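Local coordinates for SusD-like carbohydrate binding protein (Bacteroides vulgatus, PDB 3LEW) that probably binds carbohydrates at the outer membrane, as a member of the SusD family of nutrient-binding proteins, at residues W308-G313 with L443-Q448; D58-S63 with Y321-N326; N52-S57 with Y284-D289; L396-E401 with E405-I410. All blocks are in the same frame, centred on the assembly; numbering follows the deposited sequence. Where two conformers were deposited one is given.

Interaction 1: W308-G313 with L443-Q448; sequences WATDPG and LKKKTQ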
loop_
_atom_site.group_PDB
_atom_site.type_symbol
_atom_site.label_atom_id
_atom_site.label_comp_id
_atom_site.label_asym_id
_atom_site.label_seq_id
_atom_site.Cartn_x
_atom_site.Cartn_y
_atom_site.Cartn_z
ATOM N N TRP A 308 15.309 18.851 6.674
ATOM C CA TRP A 308 14.448 20.010 6.955
ATOM C C TRP A 308 14.341 20.900 5.741
ATOM O O TRP A 308 15.341 21.176 5.065
ATOM C CB TRP A 308 15.043 20.851 8.087
ATOM C CG TRP A 308 15.188 20.166 9.400
ATOM C CD1 TRP A 308 16.361 19.883 10.041
ATOM C CD2 TRP A 308 14.131 19.701 10.269
ATOM N NE1 TRP A 308 16.104 19.256 11.235
ATOM C CE2 TRP A 308 14.748 19.122 11.400
ATOM C CE3 TRP A 308 12.740 19.705 10.190
ATOM C CZ2 TRP A 308 14.023 18.583 12.447
ATOM C CZ3 TRP A 308 12.012 19.167 11.226
ATOM C CH2 TRP A 308 12.660 18.598 12.343
ATOM N N ALA A 309 13.156 21.418 5.492
ATOM C CA ALA A 309 12.982 22.442 4.484
ATOM C C ALA A 309 11.704 23.195 4.761
ATOM O O ALA A 309 10.736 22.657 5.348
ATOM C CB ALA A 309 12.942 21.818 3.017
ATOM N N THR A 310 11.659 24.412 4.263
ATOM C CA THR A 310 10.435 25.184 4.251
ATOM C C THR A 310 9.514 24.660 3.122
ATOM O O THR A 310 9.956 23.929 2.207
ATOM C CB THR A 310 10.747 26.689 4.063
ATOM O OG1 THR A 310 11.649 26.853 2.962
ATOM C CG2 THR A 310 11.402 27.274 5.322
ATOM N N ASP A 311 8.243 25.055 3.179
ATOM C CA ASP A 311 7.227 24.597 2.203
ATOM C C ASP A 311 7.681 24.945 0.774
ATOM O O ASP A 311 8.173 26.049 0.517
ATOM C CB ASP A 311 5.875 25.222 2.497
ATOM C CG ASP A 311 5.246 24.720 3.820
ATOM O OD1 ASP A 311 5.578 23.614 4.300
ATOM O OD2 ASP A 311 4.366 25.447 4.331
ATOM N N PRO A 312 7.572 23.980 -0.148
ATOM C CA PRO A 312 8.132 24.211 -1.484
ATOM C C PRO A 312 7.354 25.330 -2.189
ATOM O O PRO A 312 6.125 25.339 -2.212
ATOM C CB PRO A 312 7.981 22.846 -2.181
ATOM C CG PRO A 312 6.885 22.179 -1.436
ATOM C CD PRO A 312 6.976 22.650 -0.011
ATOM N N GLY A 313 8.076 26.302 -2.705
ATOM C CA GLY A 313 7.445 27.466 -3.322
ATOM C C GLY A 313 7.271 28.685 -2.414
ATOM O O GLY A 313 7.136 29.796 -2.930
ATOM N N LEU A 443 19.068 30.867 8.134
ATOM C CA LEU A 443 18.011 31.527 8.915
ATOM C C LEU A 443 17.576 30.641 10.104
ATOM O O LEU A 443 17.634 29.404 10.019
ATOM C CB LEU A 443 16.785 31.736 8.025
ATOM C CG LEU A 443 16.510 33.009 7.222
ATOM C CD1 LEU A 443 17.759 33.767 6.787
ATOM C CD2 LEU A 443 15.642 32.642 6.025
ATOM N N LYS A 444 17.090 31.262 11.179
ATOM C CA LYS A 444 16.485 30.528 12.293
ATOM C C LYS A 444 15.039 30.130 11.940
ATOM O O LYS A 444 14.252 30.970 11.509
ATOM C CB LYS A 444 16.454 31.363 13.585
ATOM C CG LYS A 444 17.847 31.648 14.258
ATOM C CD LYS A 444 18.371 30.452 15.092
ATOM C CE LYS A 444 19.777 30.686 15.674
ATOM N NZ LYS A 444 20.532 29.395 15.859
ATOM N N LYS A 445 14.712 28.849 12.119
ATOM C CA LYS A 445 13.349 28.334 11.907
ATOM C C LYS A 445 12.922 27.366 13.009
ATOM O O LYS A 445 13.725 26.602 13.523
ATOM C CB LYS A 445 13.257 27.587 10.566
ATOM C CG LYS A 445 13.628 28.387 9.359
ATOM C CD LYS A 445 12.680 29.529 9.147
ATOM C CE LYS A 445 12.936 30.187 7.821
ATOM N NZ LYS A 445 12.279 31.502 7.750
ATOM N N LYS A 446 11.636 27.350 13.324
ATOM C CA LYS A 446 11.059 26.354 14.215
ATOM C C LYS A 446 10.873 25.015 13.514
ATOM O O LYS A 446 10.557 24.992 12.347
ATOM C CB LYS A 446 9.710 26.799 14.739
ATOM C CG LYS A 446 9.852 27.917 15.770
ATOM C CD LYS A 446 8.809 27.768 16.835
ATOM C CE LYS A 446 7.700 28.720 16.627
ATOM N NZ LYS A 446 8.015 30.020 17.311
ATOM N N THR A 447 11.066 23.927 14.248
ATOM C CA THR A 447 11.003 22.572 13.685
ATOM C C THR A 447 9.666 21.923 14.050
ATOM O O THR A 447 9.258 21.926 15.201
ATOM C CB THR A 447 12.136 21.698 14.261
ATOM O OG1 THR A 447 12.258 21.957 15.676
ATOM C CG2 THR A 447 13.491 22.018 13.564
ATOM N N GLN A 448 8.991 21.326 13.070
ATOM C CA GLN A 448 7.721 20.635 13.310
ATOM C C GLN A 448 7.847 19.124 13.177
ATOM O O GLN A 448 8.200 18.620 12.088
ATOM C CB GLN A 448 6.673 21.123 12.295
ATOM C CG GLN A 448 5.266 20.567 12.503
ATOM C CD GLN A 448 4.691 20.952 13.836
ATOM O OE1 GLN A 448 4.623 22.143 14.183
ATOM N NE2 GLN A 448 4.285 19.943 14.614
#
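From Trp308 to Thr310 the chain runs at 108° to the line from Lys445 to Gln448. The two backbones stay well apart: the CA of Trp308 lies 8.0 Å from the CA of Thr447, and at Thr310 and Lys445 the CA atoms are 8.8 Å apart. The gap is crossed by side chains. Trp308 has CG anti to its carbonyl carbon (chi1 -61°), and its indole reaches Thr447, whose methyl sits over one face of the six-membered ring. Thr447 CG2 is 3.6 Å from the centroid of that ring, only 11° off the ring normal, a well-aligned CH-pi contact. The rim is met too, with Gln448 O near the ring plane, 3.9 Å from Trp308 CZ3. Trp308 and the 443-448 segment belong to strands of one mixed four-stranded sheet, 306-309 and 440-448, and strand 321-326 runs between the two. Trp308 therefore spans two strand positions, and it also touches Val322 and Met324 of the strand it passes over. With a serine instead of Trp308, the Thr447 methyl would probably lose the ring face it rests on, and Val322 and Met324 part of their cover. The other branch of Thr447, OG1, is hydrogen-bonded to Pro425 O. Farther along, Thr310 CG2 lies across the Lys445 chain, 4.1 Å from Lys445 CE. The lysine bends at chi2, which takes its amine away from the extended course of the chain; NZ is held by the carbonyl oxygens of Val316 and Ala319, in the loop that precedes strand 321-326.

Interaction 2: D58-S63 with Y321-N326; sequences DVVLNS and YVWMRN
Trp323 meets Val60, Leu61 and Asn62 with the six-membered ring of its indole. The contact joins two small sheets: strand 59-61 pairs antiparallel with 286-288, while strand 321-326 is an inner strand of the mixed four-stranded sheet. Asn62 lays its CB over one face of the indole, 3.5 Å from Trp323 CH2. This is a CH-pi contact displaced toward the rim, the line from the ring centroid to Asn62 CB lying 25° off the ring normal. At the edge, close to the ring plane, Val60 CG1 in one of its two deposited conformers comes to 3.7 Å from Trp323 CZ3. The carbonyl oxygen of Leu61 lies obliquely by the same corner and is hydrogen-bonded to Arg451 NH1. Replacing Trp323 by an alanine would probably open a gap between the sheets and leave Val60 and Asn62 without the surface they pack on. In the second shell, Asn62 holds CG between its own backbone N and carbonyl carbon (chi1 72°), which swings the amide back from the ring; OD1 takes the amide N-H of Lys64, an Asx turn, and ND2 donates to Tyr283 O. Arg325, two residues along from the tryptophan, spreads its guanidinium over Trp323 CB, which lies 3.6 Å from the guanidinium plane near its centre. Arg325 NH2 is tied to Asp311 OD1 in a salt bridge and to Ala309 O. The two segments are also connected through a water above the indole face that Asn62 covers: the water accepts from Asn62 ND2 at 3.0 Å and from Arg325 NH1 at 3.2 Å.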
loop_
_atom_site.group_PDB
_atom_site.type_symbol
_atom_site.label_atom_id
_atom_site.label_comp_id
_atom_site.label_asym_id
_atom_site.label_seq_id
_atom_site.Cartn_x
_atom_site.Cartn_y
_atom_site.Cartn_z
ATOM N N ASP A 58 5.211 7.011 11.091
ATOM C CA ASP A 58 6.356 7.677 10.438
ATOM C C ASP A 58 6.057 8.910 9.600
ATOM O O ASP A 58 7.001 9.533 8.997
ATOM C CB ASP A 58 7.112 6.660 9.604
ATOM C CG ASP A 58 7.532 5.455 10.426
ATOM O OD1 ASP A 58 8.006 5.710 11.559
ATOM O OD2 ASP A 58 7.298 4.301 9.967
ATOM N N VAL A 59 4.791 9.282 9.550
ATOM C CA VAL A 59 4.319 10.372 8.680
ATOM C C VAL A 59 3.591 11.396 9.530
ATOM O O VAL A 59 2.774 11.024 10.374
ATOM C CB VAL A 59 3.387 9.808 7.561
ATOM C CG1 VAL A 59 2.684 10.925 6.748
ATOM C CG2 VAL A 59 4.192 8.855 6.635
ATOM N N VAL A 60 3.940 12.669 9.329
ATOM C CA VAL A 60 3.288 13.837 9.894
ATOM C C VAL A 60 2.568 14.593 8.771
ATOM O O VAL A 60 3.245 15.017 7.808
ATOM C CB VAL A 60 4.372 14.808 10.480
ATOM C CG1 VAL A 60 3.745 16.045 11.093
ATOM C CG2 VAL A 60 5.300 14.090 11.502
ATOM N N LEU A 61 1.274 14.820 8.910
ATOM C CA LEU A 61 0.505 15.602 7.957
ATOM C C LEU A 61 0.523 17.089 8.344
ATOM O O LEU A 61 0.379 17.458 9.526
ATOM C CB LEU A 61 -0.926 15.078 7.843
ATOM C CG LEU A 61 -1.210 14.040 6.763
ATOM C CD1 LEU A 61 -1.172 14.604 5.338
ATOM C CD2 LEU A 61 -0.257 12.781 6.876
ATOM N N ASN A 62 0.690 17.947 7.340
ATOM C CA ASN A 62 0.422 19.359 7.548
ATOM C C ASN A 62 -1.092 19.617 7.535
ATOM O O ASN A 62 -1.919 18.688 7.574
ATOM C CB ASN A 62 1.294 20.276 6.611
ATOM C CG ASN A 62 0.858 20.240 5.164
ATOM O OD1 ASN A 62 -0.253 19.785 4.871
ATOM N ND2 ASN A 62 1.717 20.725 4.248
ATOM N N SER A 63 -1.454 20.882 7.495
ATOM C CA SER A 63 -2.802 21.405 7.614
ATOM C C SER A 63 -3.529 21.532 6.279
ATOM O O SER A 63 -4.642 22.074 6.234
ATOM C CB SER A 63 -2.711 22.832 8.187
ATOM O OG SER A 63 -2.197 23.763 7.235
ATOM N N TYR A 321 8.174 27.842 10.022
ATOM C CA TYR A 321 8.557 26.469 10.324
ATOM C C TYR A 321 9.314 25.810 9.200
ATOM O O TYR A 321 9.097 26.116 8.012
ATOM C CB TYR A 321 7.285 25.658 10.556
ATOM C CG TYR A 321 6.620 25.932 11.888
ATOM C CD1 TYR A 321 6.976 25.215 13.028
ATOM C CD2 TYR A 321 5.621 26.882 12.003
ATOM C CE1 TYR A 321 6.383 25.475 14.269
ATOM C CE2 TYR A 321 5.003 27.126 13.232
ATOM C CZ TYR A 321 5.396 26.418 14.365
ATOM O OH TYR A 321 4.784 26.645 15.590
ATOM N N VAL A 322 10.144 24.841 9.573
ATOM C CA VAL A 322 10.590 23.815 8.664
ATOM C C VAL A 322 9.914 22.499 9.105
ATOM O O VAL A 322 9.640 22.298 10.290
ATOM C CB VAL A 322 12.132 23.661 8.645
ATOM C CG1 VAL A 322 12.772 24.865 7.991
ATOM C CG2 VAL A 322 12.725 23.471 10.041
ATOM N N TRP A 323 9.638 21.632 8.137
ATOM C CA TRP A 323 9.152 20.294 8.387
ATOM C C TRP A 323 10.195 19.350 7.796
ATOM O O TRP A 323 10.963 19.741 6.908
ATOM C CB TRP A 323 7.816 20.059 7.689
ATOM C CG TRP A 323 6.689 20.999 8.067
ATOM C CD1 TRP A 323 6.656 22.350 7.918
ATOM C CD2 TRP A 323 5.440 20.637 8.655
ATOM N NE1 TRP A 323 5.481 22.855 8.374
ATOM C CE2 TRP A 323 4.691 21.823 8.799
ATOM C CE3 TRP A 323 4.857 19.422 9.021
ATOM C CZ2 TRP A 323 3.403 21.842 9.358
ATOM C CZ3 TRP A 323 3.553 19.437 9.569
ATOM C CH2 TRP A 323 2.849 20.639 9.713
HETATM N N MSE A 324 10.209 18.098 8.233
HETATM C CA MSE A 324 11.139 17.122 7.682
HETATM C C MSE A 324 10.530 16.578 6.378
HETATM O O MSE A 324 9.426 16.044 6.390
HETATM C CB MSE A 324 11.441 16.036 8.729
HETATM C CG MSE A 324 12.473 14.954 8.283
HETATM SE SE MSE A 324 14.295 15.526 8.360
HETATM C CE MSE A 324 14.450 15.586 10.270
ATOM N N ARG A 325 11.246 16.747 5.288
ATOM C CA ARG A 325 10.818 16.304 3.983
ATOM C C ARG A 325 11.532 15.049 3.588
ATOM O O ARG A 325 12.629 14.765 4.050
ATOM C CB ARG A 325 11.141 17.370 2.922
ATOM C CG ARG A 325 10.821 18.779 3.272
ATOM C CD ARG A 325 9.349 18.998 3.584
ATOM N NE ARG A 325 9.189 20.357 4.094
ATOM C CZ ARG A 325 8.028 21.018 4.151
ATOM N NH1 ARG A 325 6.885 20.454 3.785
ATOM N NH2 ARG A 325 7.996 22.214 4.670
ATOM N N ASN A 326 10.875 14.263 2.719
ATOM C CA ASN A 326 11.497 13.152 2.040
ATOM C C ASN A 326 11.541 13.475 0.533
ATOM O O ASN A 326 10.503 13.704 -0.064
ATOM C CB ASN A 326 10.691 11.855 2.292
ATOM C CG ASN A 326 11.493 10.601 2.035
ATOM O OD1 ASN A 326 12.525 10.612 1.288
ATOM N ND2 ASN A 326 11.046 9.491 2.649
HETATM O O HOH W 1 4.354 21.542 5.353
#

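Interaction 3: N52-S57 with Y284-D289; sequences NDAMGS and YSFNVD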
loop_
_atom_site.group_PDB
_atom_site.type_symbol
_atom_site.label_atom_id
_atom_site.label_comp_id
_atom_site.label_asym_id
_atom_site.label_seq_id
_atom_site.Cartn_x
_atom_site.Cartn_y
_atom_site.Cartn_z
ATOM N N ASN A 52 -3.159 4.757 4.495
ATOM C CA ASN A 52 -2.428 3.744 5.238
ATOM C C ASN A 52 -1.156 4.268 5.892
ATOM O O ASN A 52 -0.822 3.868 6.987
ATOM C CB ASN A 52 -2.098 2.508 4.390
ATOM C CG ASN A 52 -3.360 1.708 3.976
ATOM O OD1 ASN A 52 -4.483 1.999 4.460
ATOM N ND2 ASN A 52 -3.197 0.804 2.989
ATOM N N ASP A 53 -0.441 5.133 5.199
ATOM C CA ASP A 53 0.752 5.735 5.759
ATOM C C ASP A 53 0.461 6.872 6.699
ATOM O O ASP A 53 1.180 7.043 7.683
ATOM C CB ASP A 53 1.707 6.168 4.614
ATOM C CG ASP A 53 2.313 4.973 3.899
ATOM O OD1 ASP A 53 2.588 3.923 4.554
ATOM O OD2 ASP A 53 2.541 5.075 2.682
ATOM N N ALA A 54 -0.577 7.679 6.425
ATOM C CA ALA A 54 -0.986 8.721 7.344
ATOM C C ALA A 54 -1.387 8.123 8.693
ATOM O O ALA A 54 -1.216 8.742 9.738
ATOM C CB ALA A 54 -2.168 9.572 6.739
HETATM N N MSE A 55 -1.864 6.890 8.675
HETATM C CA MSE A 55 -2.293 6.218 9.903
HETATM C C MSE A 55 -1.168 5.366 10.578
HETATM O O MSE A 55 -1.457 4.422 11.322
HETATM C CB MSE A 55 -3.522 5.404 9.508
HETATM C CG MSE A 55 -4.718 6.316 9.160
HETATM SE SE MSE A 55 -6.173 5.376 8.383
HETATM C CE MSE A 55 -6.814 4.343 9.900
ATOM N N GLY A 56 0.092 5.773 10.380
ATOM C CA GLY A 56 1.219 5.058 10.888
ATOM C C GLY A 56 2.062 5.916 11.829
ATOM O O GLY A 56 1.631 6.997 12.300
ATOM N N SER A 57 3.257 5.429 12.101
ATOM C CA SER A 57 4.145 6.062 13.054
ATOM C C SER A 57 5.095 7.031 12.422
ATOM O O SER A 57 5.795 7.731 13.159
ATOM C CB SER A 57 4.961 4.975 13.790
ATOM O OG SER A 57 4.082 4.123 14.542
ATOM N N TYR A 284 1.961 19.391 -0.460
ATOM C CA TYR A 284 3.238 19.027 0.187
ATOM C C TYR A 284 3.012 18.536 1.626
ATOM O O TYR A 284 3.661 19.004 2.563
ATOM C CB TYR A 284 4.231 20.212 0.149
ATOM C CG TYR A 284 3.624 21.562 0.301
ATOM C CD1 TYR A 284 3.124 22.246 -0.794
ATOM C CD2 TYR A 284 3.547 22.185 1.557
ATOM C CE1 TYR A 284 2.529 23.504 -0.664
ATOM C CE2 TYR A 284 2.953 23.432 1.693
ATOM C CZ TYR A 284 2.463 24.088 0.591
ATOM O OH TYR A 284 1.923 25.374 0.715
ATOM N N SER A 285 2.105 17.587 1.792
ATOM C CA SER A 285 1.512 17.341 3.123
ATOM C C SER A 285 2.041 16.109 3.857
ATOM O O SER A 285 1.965 16.065 5.089
ATOM C CB SER A 285 -0.001 17.237 3.004
ATOM O OG SER A 285 -0.367 16.230 2.053
ATOM N N PHE A 286 2.559 15.143 3.103
ATOM C CA PHE A 286 3.125 13.882 3.673
ATOM C C PHE A 286 4.553 14.098 4.140
ATOM O O PHE A 286 5.511 13.740 3.468
ATOM C CB PHE A 286 2.991 12.721 2.678
ATOM C CG PHE A 286 1.664 12.027 2.749
ATOM C CD1 PHE A 286 0.496 12.700 2.435
ATOM C CD2 PHE A 286 1.562 10.739 3.200
ATOM C CE1 PHE A 286 -0.781 12.083 2.533
ATOM C CE2 PHE A 286 0.297 10.129 3.302
ATOM C CZ PHE A 286 -0.847 10.803 2.969
ATOM N N ASN A 287 4.684 14.730 5.310
ATOM C CA ASN A 287 5.984 15.045 5.825
ATOM C C ASN A 287 6.430 13.921 6.753
ATOM O O ASN A 287 5.663 12.973 7.040
ATOM C CB ASN A 287 5.940 16.398 6.463
ATOM C CG ASN A 287 5.669 17.485 5.433
ATOM O OD1 ASN A 287 6.549 17.805 4.641
ATOM N ND2 ASN A 287 4.441 18.022 5.420
ATOM N N VAL A 288 7.653 14.037 7.209
ATOM C CA VAL A 288 8.305 12.917 7.877
ATOM C C VAL A 288 8.345 13.160 9.396
ATOM O O VAL A 288 8.637 14.262 9.843
ATOM C CB VAL A 288 9.719 12.716 7.323
ATOM C CG1 VAL A 288 10.392 11.500 7.989
ATOM C CG2 VAL A 288 9.705 12.597 5.807
ATOM N N ASP A 289 8.086 12.132 10.192
ATOM C CA ASP A 289 8.458 12.207 11.634
ATOM C C ASP A 289 9.965 12.450 11.728
ATOM O O ASP A 289 10.766 11.620 11.289
ATOM C CB ASP A 289 8.122 10.887 12.320
ATOM C CG ASP A 289 8.435 10.875 13.810
ATOM O OD1 ASP A 289 8.911 11.904 14.361
ATOM O OD2 ASP A 289 8.204 9.805 14.430
#
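Ser57 O accepts a hydrogen bond from His450 NE2, and Asp289 OD2 stands 3.4 Å from the same Ser57 O. Those two oxygens are both acceptors, so their closeness is not a bond between them; the histidine also touches the aspartate side chain. Asp289 carries CG opposite its backbone N (chi1 -179°), an orientation that points the carboxylate at the Ser57 carbonyl, while OD1 takes the amide N-H of Tyr291 in an Asx turn. The other half of the contact is largely apolar. Here the C-terminal end of helix 46-54, just before the chain turns toward strand 59-61, packs on the ring of Phe286 in strand 286-288, the partner of 59-61 in a two-stranded antiparallel sheet. Ala54 meets the ring through its N, 4.1 Å from Phe286 CE2, and its CB, 4.2 Å from Phe286 CZ; Asp53 CB lies near the ring plane at its edge, 4.4 Å from Phe286 CE2. Phe67 meets Phe286 edge-to-face, and Val59 and Leu61 press on it from the neighbouring strand. Phe286 is itself the centre of an inverse gamma turn. Beside that turn, Asn287 ND2 donates to Tyr284 O at 3.1 Å with an N-H...O angle of 143°, a somewhat bent bond that ties the asparagine to the loop before the strand. Beyond CB the side chain of Asp53 leads away from the ring, and OD1 is hydrogen-bonded to Ser408 OG. The helix end thus rests on a ring, while the two close oxygens at Ser57 and Asp289 probably depend on the neighbouring histidine to offset their mutual repulsion.

Interaction 4: L396-E401 with E405-I410; sequences LERRKE and EGFSLI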
loop_
_atom_site.group_PDB
_atom_site.type_symbol
_atom_site.label_atom_id
_atom_site.label_comp_id
_atom_site.label_asym_id
_atom_site.label_seq_id
_atom_site.Cartn_x
_atom_site.Cartn_y
_atom_site.Cartn_z
ATOM N N LEU A 396 11.114 -3.036 11.151
ATOM C CA LEU A 396 11.730 -1.714 11.099
ATOM C C LEU A 396 12.255 -1.434 9.703
ATOM O O LEU A 396 12.056 -0.342 9.169
ATOM C CB LEU A 396 12.847 -1.537 12.129
ATOM C CG LEU A 396 12.339 -1.175 13.528
ATOM C CD1 LEU A 396 13.386 -1.525 14.572
ATOM C CD2 LEU A 396 11.969 0.291 13.592
ATOM N N GLU A 397 12.910 -2.415 9.109
ATOM C CA GLU A 397 13.417 -2.235 7.728
ATOM C C GLU A 397 12.263 -2.050 6.723
ATOM O O GLU A 397 12.412 -1.305 5.755
ATOM C CB GLU A 397 14.386 -3.375 7.346
ATOM C CG GLU A 397 15.251 -3.082 6.143
ATOM C CD GLU A 397 16.147 -1.867 6.305
ATOM O OE1 GLU A 397 16.798 -1.688 7.358
ATOM O OE2 GLU A 397 16.128 -1.053 5.369
ATOM N N ARG A 398 11.105 -2.706 6.926
ATOM C CA ARG A 398 9.919 -2.386 6.120
ATOM C C ARG A 398 9.528 -0.896 6.211
ATOM O O ARG A 398 9.232 -0.293 5.205
ATOM C CB ARG A 398 8.698 -3.232 6.536
ATOM C CG ARG A 398 8.835 -4.694 6.201
ATOM C CD ARG A 398 7.631 -5.520 6.729
ATOM N NE ARG A 398 6.396 -5.088 6.123
ATOM C CZ ARG A 398 5.876 -5.530 4.976
ATOM N NH1 ARG A 398 6.448 -6.489 4.285
ATOM N NH2 ARG A 398 4.749 -4.988 4.516
ATOM N N ARG A 399 9.485 -0.332 7.427
ATOM C CA ARG A 399 9.139 1.075 7.614
ATOM C C ARG A 399 10.151 1.970 6.917
ATOM O O ARG A 399 9.770 2.992 6.338
ATOM C CB ARG A 399 9.080 1.406 9.113
ATOM C CG ARG A 399 7.836 0.741 9.785
ATOM C CD ARG A 399 7.978 0.771 11.280
ATOM N NE ARG A 399 8.114 2.127 11.788
ATOM C CZ ARG A 399 8.484 2.408 13.040
ATOM N NH1 ARG A 399 8.757 1.432 13.902
ATOM N NH2 ARG A 399 8.580 3.656 13.457
ATOM N N LYS A 400 11.402 1.569 6.973
ATOM C CA LYS A 400 12.500 2.373 6.412
ATOM C C LYS A 400 12.481 2.324 4.882
ATOM O O LYS A 400 12.576 3.353 4.236
ATOM C CB LYS A 400 13.835 1.886 6.939
ATOM C CG LYS A 400 14.069 2.166 8.412
ATOM C CD LYS A 400 15.237 1.338 8.937
ATOM C CE LYS A 400 16.597 1.755 8.288
ATOM N NZ LYS A 400 17.689 0.767 8.614
ATOM N N GLU A 401 12.349 1.138 4.334
ATOM C CA GLU A 401 12.438 0.934 2.870
ATOM C C GLU A 401 11.156 1.293 2.141
ATOM O O GLU A 401 11.214 1.727 0.986
ATOM C CB GLU A 401 12.832 -0.523 2.576
ATOM C CG GLU A 401 12.847 -0.954 1.074
ATOM C CD GLU A 401 13.877 -0.245 0.212
ATOM O OE1 GLU A 401 14.795 0.406 0.756
ATOM O OE2 GLU A 401 13.779 -0.355 -1.036
ATOM N N GLU A 405 4.803 4.189 0.720
ATOM C CA GLU A 405 4.289 3.310 -0.338
ATOM C C GLU A 405 3.021 2.536 0.015
ATOM O O GLU A 405 2.531 1.775 -0.809
ATOM C CB GLU A 405 5.389 2.339 -0.767
ATOM C CG GLU A 405 6.553 3.072 -1.463
ATOM C CD GLU A 405 7.677 2.139 -1.831
ATOM O OE1 GLU A 405 7.537 1.336 -2.813
ATOM O OE2 GLU A 405 8.706 2.250 -1.137
ATOM N N GLY A 406 2.473 2.765 1.201
ATOM C CA GLY A 406 1.147 2.275 1.547
ATOM C C GLY A 406 1.013 1.119 2.527
ATOM O O GLY A 406 -0.038 0.489 2.570
ATOM N N PHE A 407 2.035 0.871 3.341
ATOM C CA PHE A 407 2.071 -0.315 4.181
ATOM C C PHE A 407 1.960 -0.030 5.682
ATOM O O PHE A 407 1.789 -0.983 6.444
ATOM C CB PHE A 407 3.383 -1.068 3.959
ATOM C CG PHE A 407 3.578 -1.574 2.557
ATOM C CD1 PHE A 407 3.085 -2.797 2.175
ATOM C CD2 PHE A 407 4.268 -0.816 1.616
ATOM C CE1 PHE A 407 3.263 -3.253 0.870
ATOM C CE2 PHE A 407 4.475 -1.280 0.310
ATOM C CZ PHE A 407 3.980 -2.514 -0.045
ATOM N N SER A 408 2.070 1.220 6.133
ATOM C CA SER A 408 2.233 1.412 7.592
ATOM C C SER A 408 1.076 0.833 8.407
ATOM O O SER A 408 1.288 0.073 9.342
ATOM C CB SER A 408 2.419 2.879 7.994
ATOM O OG SER A 408 3.532 3.502 7.333
ATOM N N LEU A 409 -0.161 1.176 8.041
ATOM C CA LEU A 409 -1.340 0.666 8.786
ATOM C C LEU A 409 -1.482 -0.828 8.602
ATOM O O LEU A 409 -1.922 -1.531 9.498
ATOM C CB LEU A 409 -2.610 1.344 8.296
ATOM C CG LEU A 409 -3.942 0.922 8.954
ATOM C CD1 LEU A 409 -4.017 1.348 10.455
ATOM C CD2 LEU A 409 -5.143 1.519 8.139
ATOM N N ILE A 410 -1.145 -1.321 7.406
ATOM C CA ILE A 410 -1.318 -2.755 7.105
ATOM C C ILE A 410 -0.437 -3.599 8.004
ATOM O O ILE A 410 -0.863 -4.595 8.568
ATOM C CB ILE A 410 -0.935 -3.056 5.615
ATOM C CG1 ILE A 410 -1.824 -2.231 4.656
ATOM C CG2 ILE A 410 -0.898 -4.575 5.365
ATOM C CD1 ILE A 410 -3.313 -2.369 4.851
#
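Arg398 reaches Phe407 across the turn between helix 387-401 and helix 408-414. CB leaves the helix on the side of 405-410, and CG lies anti to the carbonyl carbon; the side chain also touches Tyr215 and Glu355. A bend at chi3 (62°) then turns the head. NE pairs with Asp411 OD2 in a salt bridge, and NH2 comes 3.6 Å from Phe407 CD1 and 4.1 Å from Phe407 CG. The guanidinium stands almost upright to the phenyl ring, their planes 89° apart, so the two do not stack: one nitrogen touches the ring's CD1 side. The second meeting point is polar. Glu405, extended beyond CG, places OE2 at 3.3 Å from Glu401 O, although both are acceptors. Lys328 NZ probably offsets the repulsion, with a hydrogen bond to Glu401 O and a salt bridge to Glu405 OE2, and Arg345 adds a salt bridge to each glutamate, through NH2 to Glu405 OE2 and NH1 to Glu401 OE2. With Glu401 OE2 5.7 Å from Glu405 OE2, the two buried carboxylates are probably kept ionised by the cations around them, which in effect bind the helix end to the turn that follows it.

All four contacts are buried, yet they run from the periphery inward: interaction 1 lies about 29 Å from the chain centre and interaction 4 about 9 Å, measured between centres. Interactions 1 and 2 share the mixed sheet, whose strand 321-326 is flanked by both strands of interaction 1; interactions 2 and 3 share the two-stranded sheet of 59-61 and 286-288. Interaction 3 passes to interaction 4 through Asn52 O with Leu409 N, and Asp58 of interaction 2 forms a salt bridge with Arg399 of interaction 4. The chemistry shifts along this path, from tryptophan faces covered by aliphatic groups in the outer two, through a mixed contact, to an arginine on a ring and carboxylates held by salt bridges to the surrounding residues.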